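PDB 2ZZR: unsaturated glucuronyl hydrolase from Streptococcus agalactiae, which hydrolyses unsaturated hyaluronan, chondroitin and heparin disaccharides, releasing the unsaturated uronic acid from their non-reducing end. Local coordinates for residues L18-L23 with M335-R340; K4-E9 with I268-G273; L98-R103 with F117-S122. One frame throughout, in Å; residues are numbered along the deposited sequence. Where two conformers were deposited one is given.

Overall arrangement
All three contacts belong to one helical barrel. Interactions 1 and 2 lay the N-terminal part of the chain along helices 328-346 and 265-280. Their centres are 23 Å apart and their nearest atoms about 8 Å apart, and their segments alternate along the sequence. Interaction 3 packs two helices close in sequence and is nested inside the loops closed by the other two. It lies across the centre of the chain from both, with centres 34 Å apart in each case. It is also near the active site: the side chain of Leu118 is about 5 Å from that of Asp114, the probable nucleophile. Interaction 1 is away from the annotated sites.

Interaction 1 of 3, residues L18-L23 with M335-R340; sequences LNSRLL and MHTMLR
His336 presents one ring face to Leu22. The CD2 methyl of Leu22 sits over the ring centre, 3.6 Å from the centroid, which is a CH-pi contact. The CD2 edge of the same ring meets the backbone of Leu22 and Leu23. Its ND1 is hydrogen-bonded to Lys332 O, one turn back on the helix, which would help to fix the ring's rotation. Phe389 of helix 376-390 also meets the ring.

Thr337 OG1, hydrogen-bonded to Tyr333 O, lies 3.0 Å from Ser20 OG, which also has a weak bond to Phe17 O.

Leu339 takes the CD1 methyl of Leu23 on its CG, at 3.8 Å. The two side chains cross at about a right angle.

Arg340 and Leu23 carry much of the contact. The Arg340 chain leaves extended and bends at chi3 (-68°), which turns the guanidinium over toward the loop. NH2 donates to Arg21 O at 3.2 Å, with an N-H...O angle of 158°. The oxygen lies in the guanidinium plane, while the donor stands above the carbonyl plane. A water accepts the NE-H of Arg340, 2.8 Å from NE. NH2 and the water both donate to Arg21 O, and NE adds a weak third bond. Leu23 CD2 covers one face of the guanidinium, 3.8 Å from CZ. The Arg21 guanidinium stacks on the opposite face, centres 4.1 Å apart and planes 24° apart. Salt bridges from Arg340 NH1 to Glu27 and Glu344 would offset the like charges of this pair.

Here the loop between helices 15-18 and 25-46 is laid on helix 328-346, joining N-terminal and C-terminal parts of the (alpha/alpha)6 barrel of glycosyl hydrolase family 88.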
ATOM      1  N   LEU A  18      10.703   6.671  21.185  1.00 24.54           N
ATOM      2  CA  LEU A  18      10.271   6.235  22.517  1.00 25.26           C
ATOM      3  C   LEU A  18       9.814   7.365  23.450  1.00 26.01           C
ATOM      4  O   LEU A  18       8.965   7.148  24.313  1.00 26.08           O
ATOM      5  CB  LEU A  18      11.367   5.393  23.181  1.00 24.94           C
ATOM      6  CG  LEU A  18      11.639   3.995  22.612  1.00 24.03           C
ATOM      7  CD1 LEU A  18      12.931   3.440  23.171  1.00 22.86           C
ATOM      8  CD2 LEU A  18      10.484   3.033  22.886  1.00 22.99           C
ATOM      9  N   ASN A  19      10.364   8.565  23.261  1.00 26.95           N
ATOM     10  CA  ASN A  19       9.997   9.733  24.072  1.00 27.89           C
ATOM     11  C   ASN A  19       8.670  10.391  23.687  1.00 27.78           C
ATOM     12  O   ASN A  19       8.256  11.371  24.315  1.00 28.36           O
ATOM     13  CB  ASN A  19      11.107  10.794  24.029  1.00 28.52           C
ATOM     14  CG  ASN A  19      12.337  10.403  24.831  1.00 30.55           C
ATOM     15  OD1 ASN A  19      12.379   9.352  25.473  1.00 33.62           O
ATOM     16  ND2 ASN A  19      13.352  11.261  24.797  1.00 33.08           N
ATOM     17  N   SER A  20       8.007   9.863  22.660  1.00 27.54           N
ATOM     18  CA  SER A  20       6.766  10.452  22.155  1.00 27.19           C
ATOM     19  C   SER A  20       5.523  10.086  22.955  1.00 26.60           C
ATOM     20  O   SER A  20       5.496   9.079  23.667  1.00 26.68           O
ATOM     21  CB  SER A  20       6.549  10.051  20.700  1.00 27.44           C
ATOM     22  OG  SER A  20       7.574  10.575  19.876  1.00 28.69           O
ATOM     23  N   ARG A  21       4.491  10.913  22.811  1.00 25.88           N
ATOM     24  CA  ARG A  21       3.182  10.653  23.402  1.00 25.27           C
ATOM     25  C   ARG A  21       2.400   9.727  22.485  1.00 24.25           C
ATOM     26  O   ARG A  21       2.287   9.986  21.286  1.00 23.79           O
ATOM     27  CB  ARG A  21       2.388  11.953  23.568  1.00 25.64           C
ATOM     28  CG  ARG A  21       2.957  12.955  24.561  1.00 27.92           C
ATOM     29  CD  ARG A  21       2.482  14.364  24.217  1.00 30.87           C
ATOM     30  NE  ARG A  21       3.083  14.811  22.960  1.00 32.91           N
ATOM     31  CZ  ARG A  21       2.459  15.527  22.026  1.00 33.96           C
ATOM     32  NH1 ARG A  21       3.113  15.865  20.925  1.00 33.90           N
ATOM     33  NH2 ARG A  21       1.193  15.898  22.181  1.00 34.69           N
ATOM     34  N   LEU A  22       1.847   8.657  23.049  1.00 23.06           N
ATOM     35  CA  LEU A  22       0.944   7.790  22.293  1.00 22.01           C
ATOM     36  C   LEU A  22      -0.330   8.541  21.921  1.00 21.81           C
ATOM     37  O   LEU A  22      -0.827   9.365  22.694  1.00 21.61           O
ATOM     38  CB  LEU A  22       0.601   6.522  23.089  1.00 21.70           C
ATOM     39  CG  LEU A  22       1.754   5.576  23.448  1.00 20.79           C
ATOM     40  CD1 LEU A  22       1.261   4.480  24.385  1.00 19.43           C
ATOM     41  CD2 LEU A  22       2.402   4.972  22.207  1.00 20.20           C
ATOM     42  N   LEU A  23      -0.850   8.259  20.730  1.00 21.33           N
ATOM     43  CA  LEU A  23      -2.094   8.853  20.257  1.00 20.96           C
ATOM     44  C   LEU A  23      -3.282   8.396  21.090  1.00 21.14           C
ATOM     45  O   LEU A  23      -3.445   7.204  21.355  1.00 21.09           O
ATOM     46  CB  LEU A  23      -2.331   8.514  18.783  1.00 20.91           C
ATOM     47  CG  LEU A  23      -1.538   9.323  17.753  1.00 20.76           C
ATOM     48  CD1 LEU A  23      -1.610   8.627  16.403  1.00 19.95           C
ATOM     49  CD2 LEU A  23      -2.057  10.770  17.659  1.00 20.39           C
ATOM     50  N   MET A 335       5.355   4.129  15.092  1.00 14.24           N
ATOM     51  CA  MET A 335       4.133   4.290  14.297  1.00 14.43           C
ATOM     52  C   MET A 335       3.198   5.366  14.863  1.00 14.56           C
ATOM     53  O   MET A 335       2.550   6.080  14.105  1.00 14.47           O
ATOM     54  CB  MET A 335       3.414   2.955  14.067  1.00 14.48           C
ATOM     55  CG  MET A 335       2.793   2.334  15.293  1.00 14.69           C
ATOM     56  SD  MET A 335       1.803   0.907  14.839  1.00 14.46           S
ATOM     57  CE  MET A 335       1.113   0.537  16.463  1.00 14.25           C
ATOM     58  N   HIS A 336       3.150   5.490  16.188  1.00 15.10           N
ATOM     59  CA  HIS A 336       2.400   6.570  16.838  1.00 15.74           C
ATOM     60  C   HIS A 336       2.941   7.958  16.479  1.00 16.19           C
ATOM     61  O   HIS A 336       2.152   8.862  16.183  1.00 16.44           O
ATOM     62  CB  HIS A 336       2.389   6.389  18.356  1.00 15.76           C
ATOM     63  CG  HIS A 336       1.276   5.520  18.852  1.00 15.78           C
ATOM     64  ND1 HIS A 336       1.321   4.144  18.801  1.00 17.30           N
ATOM     65  CD2 HIS A 336       0.088   5.836  19.420  1.00 15.87           C
ATOM     66  CE1 HIS A 336       0.212   3.649  19.322  1.00 14.78           C
ATOM     67  NE2 HIS A 336      -0.551   4.654  19.708  1.00 17.83           N
ATOM     68  N   THR A 337       4.268   8.114  16.510  1.00 16.63           N
ATOM     69  CA  THR A 337       4.907   9.392  16.188  0.50 17.07           C
ATOM     70  C   THR A 337       4.647   9.783  14.733  1.00 17.28           C
ATOM     71  O   THR A 337       4.314  10.937  14.441  1.00 17.24           O
ATOM     72  CB  THR A 337       6.431   9.351  16.434  0.50 17.21           C
ATOM     73  OG1 THR A 337       6.700   8.735  17.699  0.50 18.48           O
ATOM     74  CG2 THR A 337       7.013  10.758  16.432  0.50 17.04           C
ATOM     75  N   MET A 338       4.799   8.812  13.834  1.00 16.89           N
ATOM     76  CA  MET A 338       4.600   9.014  12.402  1.00 17.08           C
ATOM     77  C   MET A 338       3.150   9.387  12.102  1.00 16.88           C
ATOM     78  O   MET A 338       2.885  10.355  11.387  1.00 16.77           O
ATOM     79  CB  MET A 338       5.018   7.758  11.634  1.00 16.48           C
ATOM     80  CG  MET A 338       6.512   7.419  11.767  1.00 17.11           C
ATOM     81  SD  MET A 338       6.875   5.681  11.411  1.00 18.71           S
ATOM     82  CE  MET A 338       6.846   5.731   9.627  1.00 17.18           C
ATOM     83  N   LEU A 339       2.211   8.629  12.668  1.00 16.56           N
ATOM     84  CA  LEU A 339       0.798   8.916  12.465  1.00 16.49           C
ATOM     85  C   LEU A 339       0.405  10.261  13.086  1.00 17.17           C
ATOM     86  O   LEU A 339      -0.382  11.009  12.497  1.00 17.16           O
ATOM     87  CB  LEU A 339      -0.082   7.777  12.993  1.00 16.24           C
ATOM     88  CG  LEU A 339      -1.587   7.829  12.686  1.00 15.70           C
ATOM     89  CD1 LEU A 339      -1.904   8.035  11.191  1.00 15.12           C
ATOM     90  CD2 LEU A 339      -2.271   6.576  13.208  1.00 16.30           C
ATOM     91  N   ARG A 340       0.951  10.562  14.265  1.00 17.77           N
ATOM     92  CA  ARG A 340       0.705  11.862  14.904  1.00 18.71           C
ATOM     93  C   ARG A 340       1.100  13.006  13.970  1.00 18.82           C
ATOM     94  O   ARG A 340       0.328  13.944  13.776  1.00 18.95           O
ATOM     95  CB  ARG A 340       1.450  12.000  16.233  1.00 18.56           C
ATOM     96  CG  ARG A 340       1.225  13.367  16.893  1.00 19.19           C
ATOM     97  CD  ARG A 340       1.946  13.521  18.222  1.00 19.30           C
ATOM     98  NE  ARG A 340       1.399  12.656  19.269  1.00 20.01           N
ATOM     99  CZ  ARG A 340       0.234  12.849  19.888  1.00 21.05           C
ATOM    100  NH1 ARG A 340      -0.542  13.878  19.570  1.00 20.76           N
ATOM    101  NH2 ARG A 340      -0.162  12.003  20.830  1.00 21.76           N
TER
HETATM  102  O   HOH W   1       3.239  10.566  18.919  1.00 30.79           O

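Interaction 2 of 3, residues K4-E9 with I268-G273; sequences KPVKVE and IILFKG
Val6 has CG1 anti to its carbonyl carbon (chi1 -61°), and Leu270 has CG on the far side from its backbone N (chi1 -160°). These torsions bring the CG1 methyl of Val6 to 3.8 Å from Leu270 CD1. Val6 CG2 touches the same methyl, so the fork of the valine straddles it. The two side chains cross at about a right angle.

The contact lays the extended N-terminal segment along helix 265-280 of the alpha/alpha barrel. Leu270 carries the packing inward: it also touches Ile255 of helix 245-262 and Val210.

Val8 lies further along the helix and packs more loosely. Its CG2 is 4.3 Å from Ile269 CG2, and its CG1 reaches the side of Lys272. The Lys272 amine turns elsewhere, to a salt bridge with Asp325.

Gly273 has no side chain, and here the two backbones come close, with Val8 CA and Gly273 CA 4.3 Å apart. Val8 CG2 rests against Gly273 CA. The polar link between the segments is a water. It takes the Glu9 N-H and donates to Lys7 O and, at 2.7 Å, to Gly273 O.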
ATOM      1  N   LYS A   4      17.859 -14.637   1.320  1.00 19.40           N
ATOM      2  CA  LYS A   4      19.241 -14.192   1.477  1.00 19.42           C
ATOM      3  C   LYS A   4      19.384 -13.272   2.688  1.00 18.95           C
ATOM      4  O   LYS A   4      18.439 -12.563   3.043  1.00 18.86           O
ATOM      5  CB  LYS A   4      19.693 -13.442   0.222  1.00 19.83           C
ATOM      6  CG  LYS A   4      18.965 -12.108   0.061  1.00 20.47           C
ATOM      7  CD  LYS A   4      19.350 -11.382  -1.193  1.00 22.35           C
ATOM      8  CE  LYS A   4      18.545 -10.103  -1.290  1.00 21.73           C
ATOM      9  NZ  LYS A   4      18.916  -9.351  -2.512  1.00 23.21           N
ATOM     10  N   PRO A   5      20.565 -13.275   3.331  1.00 18.76           N
ATOM     11  CA  PRO A   5      20.794 -12.329   4.418  1.00 18.50           C
ATOM     12  C   PRO A   5      20.650 -10.871   3.968  1.00 18.71           C
ATOM     13  O   PRO A   5      21.029 -10.524   2.841  1.00 18.82           O
ATOM     14  CB  PRO A   5      22.243 -12.616   4.835  1.00 18.76           C
ATOM     15  CG  PRO A   5      22.498 -14.017   4.384  1.00 18.76           C
ATOM     16  CD  PRO A   5      21.718 -14.172   3.120  1.00 18.78           C
ATOM     17  N   VAL A   6      20.083 -10.046   4.843  1.00 18.25           N
ATOM     18  CA  VAL A   6      20.034  -8.596   4.648  1.00 18.70           C
ATOM     19  C   VAL A   6      20.615  -7.914   5.879  1.00 18.80           C
ATOM     20  O   VAL A   6      20.527  -8.444   6.991  1.00 18.36           O
ATOM     21  CB  VAL A   6      18.589  -8.057   4.368  1.00 18.47           C
ATOM     22  CG1 VAL A   6      18.025  -8.662   3.099  1.00 18.57           C
ATOM     23  CG2 VAL A   6      17.655  -8.294   5.567  1.00 18.96           C
ATOM     24  N   LYS A   7      21.215  -6.743   5.686  1.00 19.05           N
ATOM     25  CA  LYS A   7      21.727  -5.986   6.810  1.00 19.83           C
ATOM     26  C   LYS A   7      20.553  -5.437   7.599  1.00 19.80           C
ATOM     27  O   LYS A   7      19.653  -4.804   7.039  1.00 20.18           O
ATOM     28  CB  LYS A   7      22.658  -4.853   6.363  1.00 19.90           C
ATOM     29  CG  LYS A   7      23.203  -4.009   7.524  1.00 20.20           C
ATOM     30  CD  LYS A   7      24.417  -3.164   7.124  1.00 21.46           C
ATOM     31  CE  LYS A   7      24.092  -2.248   5.952  1.00 23.86           C
ATOM     32  NZ  LYS A   7      25.279  -1.497   5.469  1.00 26.45           N
ATOM     33  N   VAL A   8      20.555  -5.717   8.896  1.00 19.38           N
ATOM     34  CA  VAL A   8      19.558  -5.160   9.794  1.00 19.13           C
ATOM     35  C   VAL A   8      20.213  -4.043  10.594  1.00 19.47           C
ATOM     36  O   VAL A   8      20.947  -4.293  11.555  1.00 19.41           O
ATOM     37  CB  VAL A   8      18.947  -6.245  10.720  1.00 19.06           C
ATOM     38  CG1 VAL A   8      17.884  -5.647  11.637  1.00 19.13           C
ATOM     39  CG2 VAL A   8      18.349  -7.373   9.891  1.00 18.39           C
ATOM     40  N   GLU A   9      19.961  -2.805  10.174  1.00 19.69           N
ATOM     41  CA  GLU A   9      20.438  -1.628  10.890  1.00 19.96           C
ATOM     42  C   GLU A   9      19.772  -1.549  12.249  1.00 20.14           C
ATOM     43  O   GLU A   9      18.580  -1.822  12.375  1.00 19.96           O
ATOM     44  CB  GLU A   9      20.117  -0.350  10.106  1.00 19.88           C
ATOM     45  CG  GLU A   9      20.784  -0.277   8.736  1.00 19.96           C
ATOM     46  CD  GLU A   9      20.466   0.994   7.952  1.00 20.33           C
ATOM     47  OE1 GLU A   9      19.631   1.813   8.397  1.00 19.49           O
ATOM     48  OE2 GLU A   9      21.079   1.170   6.874  1.00 21.81           O
ATOM     49  N   ILE A 268       9.706 -11.853   9.181  1.00 11.88           N
ATOM     50  CA  ILE A 268       9.835 -10.921  10.296  1.00 12.25           C
ATOM     51  C   ILE A 268      11.222 -10.260  10.259  1.00 12.44           C
ATOM     52  O   ILE A 268      11.342  -9.051  10.439  1.00 12.45           O
ATOM     53  CB  ILE A 268       9.546 -11.615  11.653  1.00 11.94           C
ATOM     54  CG1 ILE A 268       8.028 -11.807  11.822  1.00 12.51           C
ATOM     55  CG2 ILE A 268      10.126 -10.808  12.829  1.00 13.01           C
ATOM     56  CD1 ILE A 268       7.622 -12.657  13.022  1.00 12.11           C
ATOM     57  N   ILE A 269      12.260 -11.052  10.002  1.00 12.72           N
ATOM     58  CA  ILE A 269      13.615 -10.495   9.905  1.00 12.85           C
ATOM     59  C   ILE A 269      13.727  -9.525   8.718  1.00 12.73           C
ATOM     60  O   ILE A 269      14.307  -8.438   8.848  1.00 12.63           O
ATOM     61  CB  ILE A 269      14.696 -11.611   9.858  1.00 12.91           C
ATOM     62  CG1 ILE A 269      14.701 -12.424  11.167  1.00 13.55           C
ATOM     63  CG2 ILE A 269      16.085 -11.025   9.586  1.00 13.93           C
ATOM     64  CD1 ILE A 269      14.750 -11.606  12.450  1.00 15.22           C
ATOM     65  N   LEU A 270      13.138  -9.901   7.587  1.00 12.90           N
ATOM     66  CA  LEU A 270      13.118  -9.032   6.410  1.00 13.23           C
ATOM     67  C   LEU A 270      12.385  -7.723   6.711  1.00 13.35           C
ATOM     68  O   LEU A 270      12.836  -6.642   6.312  1.00 12.50           O
ATOM     69  CB  LEU A 270      12.492  -9.753   5.220  1.00 13.90           C
ATOM     70  CG  LEU A 270      12.838  -9.173   3.844  1.00 15.31           C
ATOM     71  CD1 LEU A 270      14.343  -9.309   3.546  1.00 16.14           C
ATOM     72  CD2 LEU A 270      12.018  -9.847   2.777  1.00 15.80           C
ATOM     73  N   PHE A 271      11.264  -7.825   7.430  1.00 12.62           N
ATOM     74  CA  PHE A 271      10.551  -6.643   7.920  1.00 12.80           C
ATOM     75  C   PHE A 271      11.433  -5.751   8.775  1.00 13.01           C
ATOM     76  O   PHE A 271      11.442  -4.534   8.600  1.00 13.04           O
ATOM     77  CB  PHE A 271       9.306  -7.034   8.732  1.00 12.81           C
ATOM     78  CG  PHE A 271       8.702  -5.881   9.512  1.00 12.10           C
ATOM     79  CD1 PHE A 271       7.704  -5.090   8.949  1.00 13.40           C
ATOM     80  CD2 PHE A 271       9.132  -5.595  10.816  1.00 12.45           C
ATOM     81  CE1 PHE A 271       7.135  -4.023   9.672  1.00 12.70           C
ATOM     82  CE2 PHE A 271       8.578  -4.531  11.545  1.00 11.82           C
ATOM     83  CZ  PHE A 271       7.577  -3.744  10.967  1.00 12.63           C
ATOM     84  N   LYS A 272      12.154  -6.348   9.722  1.00 13.00           N
ATOM     85  CA  LYS A 272      12.991  -5.575  10.629  1.00 13.32           C
ATOM     86  C   LYS A 272      14.042  -4.801   9.822  1.00 13.55           C
ATOM     87  O   LYS A 272      14.271  -3.618  10.067  1.00 13.42           O
ATOM     88  CB  LYS A 272      13.627  -6.492  11.684  1.00 13.07           C
ATOM     89  CG  LYS A 272      12.638  -6.905  12.805  1.00 13.24           C
ATOM     90  CD  LYS A 272      13.009  -8.242  13.492  1.00 14.04           C
ATOM     91  CE  LYS A 272      14.319  -8.186  14.280  1.00 15.83           C
ATOM     92  NZ  LYS A 272      14.294  -7.314  15.485  1.00 14.53           N
ATOM     93  N   GLY A 273      14.636  -5.463   8.837  1.00 13.75           N
ATOM     94  CA  GLY A 273      15.637  -4.823   7.976  1.00 13.80           C
ATOM     95  C   GLY A 273      15.076  -3.619   7.236  1.00 14.02           C
ATOM     96  O   GLY A 273      15.622  -2.510   7.328  1.00 14.40           O
TER
HETATM   97  O   HOH W   2      18.222  -2.365   7.928  1.00 16.41           O

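Interaction 3 of 3, residues L98-R103 with F117-S122; sequences LSFLNR and FLYTPS
Phe100 meets three residues of the facing helix. Its backbone O accepts the hydroxyl of Tyr119 at 2.7 Å, with the donor tilted 23° from the carbonyl plane. The Phe100 ring turns its edge to the face of the Tyr119 ring in a T-shaped pair, centroids 5.3 Å apart and planes at 70°. Phe100 CB lies close to the Tyr119 ring as well, 3.5 Å from CE1. One face of the Phe100 ring is covered near its rim by Leu118 O and Ser122 OG. Ser122 OG donates a hydrogen bond to Leu118 O at 2.7 Å, on a lone pair. Ser122 holds OG between its backbone N and carbonyl carbon (chi1 61°), which lets it fold back to Leu118.

The two helices are neighbours in the (alpha/alpha)6 barrel, 87-105 on the outside and 115-130 on the inside. Their segments run roughly antiparallel, with axes 10.8 Å apart.

Arg103 stretches out from CG to NE and passes the Tyr119 hydroxyl with its CB. The methyls of Leu118 lie against its guanidinium, CD1 over one face and CD2 3.5 Å from NH1. NH1 hydrogen-bonds to Asn65 OD1, NE to Ile108 O, and NH2 to Glu67 O and Ala109 O.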
ATOM      1  N   LEU A  98     -20.221  -2.624  -8.154  1.00 18.82           N
ATOM      2  CA  LEU A  98     -20.880  -3.080  -9.379  1.00 19.03           C
ATOM      3  C   LEU A  98     -20.109  -2.637 -10.626  1.00 18.78           C
ATOM      4  O   LEU A  98     -20.010  -3.390 -11.600  1.00 18.81           O
ATOM      5  CB  LEU A  98     -22.342  -2.622  -9.424  1.00 19.83           C
ATOM      6  CG  LEU A  98     -23.268  -3.274  -8.379  1.00 20.64           C
ATOM      7  CD1 LEU A  98     -24.695  -2.724  -8.483  1.00 21.82           C
ATOM      8  CD2 LEU A  98     -23.270  -4.787  -8.506  1.00 21.47           C
ATOM      9  N   SER A  99     -19.546  -1.430 -10.566  1.00 18.42           N
ATOM     10  CA  SER A  99     -18.660  -0.910 -11.607  1.00 18.55           C
ATOM     11  C   SER A  99     -17.406  -1.772 -11.754  1.00 18.18           C
ATOM     12  O   SER A  99     -16.977  -2.065 -12.870  1.00 17.92           O
ATOM     13  CB  SER A  99     -18.276   0.543 -11.310  1.00 18.71           C
ATOM     14  OG  SER A  99     -17.316   1.028 -12.237  1.00 19.56           O
ATOM     15  N   PHE A 100     -16.811  -2.171 -10.630  1.00 17.92           N
ATOM     16  CA  PHE A 100     -15.661  -3.082 -10.665  1.00 17.83           C
ATOM     17  C   PHE A 100     -16.019  -4.448 -11.251  1.00 17.86           C
ATOM     18  O   PHE A 100     -15.234  -5.037 -11.989  1.00 18.17           O
ATOM     19  CB  PHE A 100     -15.015  -3.213  -9.277  1.00 17.48           C
ATOM     20  CG  PHE A 100     -14.190  -2.021  -8.886  1.00 17.18           C
ATOM     21  CD1 PHE A 100     -14.652  -1.116  -7.937  1.00 15.96           C
ATOM     22  CD2 PHE A 100     -12.952  -1.791  -9.482  1.00 16.56           C
ATOM     23  CE1 PHE A 100     -13.899  -0.003  -7.578  1.00 15.79           C
ATOM     24  CE2 PHE A 100     -12.191  -0.682  -9.135  1.00 15.84           C
ATOM     25  CZ  PHE A 100     -12.662   0.217  -8.182  1.00 16.26           C
ATOM     26  N   LEU A 101     -17.209  -4.945 -10.928  1.00 18.66           N
ATOM     27  CA  LEU A 101     -17.702  -6.178 -11.528  1.00 19.07           C
ATOM     28  C   LEU A 101     -17.840  -6.024 -13.044  1.00 19.24           C
ATOM     29  O   LEU A 101     -17.451  -6.916 -13.801  1.00 19.18           O
ATOM     30  CB  LEU A 101     -19.036  -6.597 -10.894  1.00 19.23           C
ATOM     31  CG  LEU A 101     -19.648  -7.943 -11.314  1.00 19.16           C
ATOM     32  CD1 LEU A 101     -18.634  -9.090 -11.390  1.00 20.03           C
ATOM     33  CD2 LEU A 101     -20.790  -8.308 -10.374  1.00 19.77           C
ATOM     34  N   ASN A 102     -18.384  -4.891 -13.482  1.00 19.90           N
ATOM     35  CA  ASN A 102     -18.462  -4.594 -14.915  1.00 20.36           C
ATOM     36  C   ASN A 102     -17.077  -4.564 -15.570  1.00 20.21           C
ATOM     37  O   ASN A 102     -16.878  -5.101 -16.667  1.00 19.99           O
ATOM     38  CB  ASN A 102     -19.173  -3.265 -15.161  1.00 20.85           C
ATOM     39  CG  ASN A 102     -19.223  -2.899 -16.639  1.00 22.89           C
ATOM     40  OD1 ASN A 102     -18.402  -2.122 -17.128  1.00 25.53           O
ATOM     41  ND2 ASN A 102     -20.170  -3.484 -17.358  1.00 24.62           N
ATOM     42  N   ARG A 103     -16.128  -3.936 -14.879  1.00 20.01           N
ATOM     43  CA  ARG A 103     -14.765  -3.781 -15.382  1.00 19.90           C
ATOM     44  C   ARG A 103     -14.062  -5.122 -15.626  1.00 20.04           C
ATOM     45  O   ARG A 103     -13.384  -5.296 -16.647  1.00 20.19           O
ATOM     46  CB  ARG A 103     -13.947  -2.890 -14.439  1.00 19.53           C
ATOM     47  CG  ARG A 103     -12.575  -2.524 -14.987  1.00 18.90           C
ATOM     48  CD  ARG A 103     -11.865  -1.527 -14.102  1.00 17.87           C
ATOM     49  NE  ARG A 103     -10.505  -1.277 -14.581  1.00 16.41           N
ATOM     50  CZ  ARG A 103      -9.637  -0.457 -13.998  1.00 16.52           C
ATOM     51  NH1 ARG A 103      -9.971   0.229 -12.906  1.00 15.50           N
ATOM     52  NH2 ARG A 103      -8.423  -0.317 -14.517  1.00 16.49           N
ATOM     53  N   PHE A 117      -4.769  -3.878  -5.752  1.00 12.46           N
ATOM     54  CA  PHE A 117      -5.051  -2.476  -5.423  1.00 12.88           C
ATOM     55  C   PHE A 117      -6.471  -2.086  -5.835  1.00 12.81           C
ATOM     56  O   PHE A 117      -7.147  -1.336  -5.127  1.00 13.37           O
ATOM     57  CB  PHE A 117      -4.073  -1.526  -6.121  1.00 12.86           C
ATOM     58  CG  PHE A 117      -2.702  -1.457  -5.488  1.00 13.46           C
ATOM     59  CD1 PHE A 117      -1.571  -1.333  -6.288  1.00 13.78           C
ATOM     60  CD2 PHE A 117      -2.541  -1.477  -4.105  1.00 13.19           C
ATOM     61  CE1 PHE A 117      -0.298  -1.249  -5.720  1.00 12.64           C
ATOM     62  CE2 PHE A 117      -1.269  -1.391  -3.529  1.00 14.12           C
ATOM     63  CZ  PHE A 117      -0.151  -1.272  -4.339  1.00 13.27           C
ATOM     64  N   LEU A 118      -6.905  -2.587  -6.988  1.00 12.93           N
ATOM     65  CA  LEU A 118      -8.217  -2.248  -7.524  1.00 13.42           C
ATOM     66  C   LEU A 118      -9.357  -2.957  -6.804  1.00 13.95           C
ATOM     67  O   LEU A 118     -10.343  -2.318  -6.426  1.00 14.42           O
ATOM     68  CB  LEU A 118      -8.274  -2.547  -9.027  1.00 13.59           C
ATOM     69  CG  LEU A 118      -7.577  -1.510  -9.915  1.00 13.62           C
ATOM     70  CD1 LEU A 118      -7.451  -2.019 -11.337  1.00 13.91           C
ATOM     71  CD2 LEU A 118      -8.297  -0.155  -9.883  1.00 14.63           C
ATOM     72  N   TYR A 119      -9.213  -4.265  -6.610  1.00 14.13           N
ATOM     73  CA  TYR A 119     -10.329  -5.103  -6.159  1.00 14.26           C
ATOM     74  C   TYR A 119     -10.376  -5.380  -4.665  1.00 14.13           C
ATOM     75  O   TYR A 119     -11.447  -5.634  -4.121  1.00 13.93           O
ATOM     76  CB  TYR A 119     -10.412  -6.389  -6.986  1.00 14.73           C
ATOM     77  CG  TYR A 119     -10.973  -6.087  -8.360  1.00 15.06           C
ATOM     78  CD1 TYR A 119     -12.331  -6.259  -8.631  1.00 16.27           C
ATOM     79  CD2 TYR A 119     -10.159  -5.563  -9.368  1.00 14.95           C
ATOM     80  CE1 TYR A 119     -12.855  -5.946  -9.878  1.00 16.98           C
ATOM     81  CE2 TYR A 119     -10.678  -5.241 -10.618  1.00 15.66           C
ATOM     82  CZ  TYR A 119     -12.024  -5.434 -10.867  1.00 16.37           C
ATOM     83  OH  TYR A 119     -12.551  -5.109 -12.098  1.00 16.18           O
ATOM     84  N   THR A 120      -9.224  -5.329  -4.001  1.00 13.91           N
ATOM     85  CA  THR A 120      -9.184  -5.609  -2.557  1.00 13.50           C
ATOM     86  C   THR A 120      -9.914  -4.561  -1.682  1.00 13.80           C
ATOM     87  O   THR A 120     -10.777  -4.941  -0.877  1.00 13.96           O
ATOM     88  CB  THR A 120      -7.743  -5.863  -2.054  1.00 13.49           C
ATOM     89  OG1 THR A 120      -7.192  -6.988  -2.757  1.00 13.26           O
ATOM     90  CG2 THR A 120      -7.747  -6.140  -0.541  1.00 13.05           C
ATOM     91  N   PRO A 121      -9.579  -3.258  -1.824  1.00 14.28           N
ATOM     92  CA  PRO A 121     -10.231  -2.237  -0.995  1.00 14.18           C
ATOM     93  C   PRO A 121     -11.658  -1.902  -1.435  1.00 14.63           C
ATOM     94  O   PRO A 121     -12.348  -1.164  -0.738  1.00 14.36           O
ATOM     95  CB  PRO A 121      -9.332  -1.005  -1.162  1.00 14.33           C
ATOM     96  CG  PRO A 121      -8.097  -1.494  -1.883  1.00 14.83           C
ATOM     97  CD  PRO A 121      -8.555  -2.650  -2.693  1.00 13.98           C
ATOM     98  N   SER A 122     -12.082  -2.444  -2.574  1.00 14.63           N
ATOM     99  CA  SER A 122     -13.416  -2.176  -3.105  1.00 14.96           C
ATOM    100  C   SER A 122     -14.335  -3.384  -2.919  1.00 15.60           C
ATOM    101  O   SER A 122     -15.302  -3.337  -2.144  1.00 16.74           O
ATOM    102  CB  SER A 122     -13.319  -1.790  -4.583  1.00 14.39           C
ATOM    103  OG  SER A 122     -12.761  -2.855  -5.338  1.00 14.28           O
TER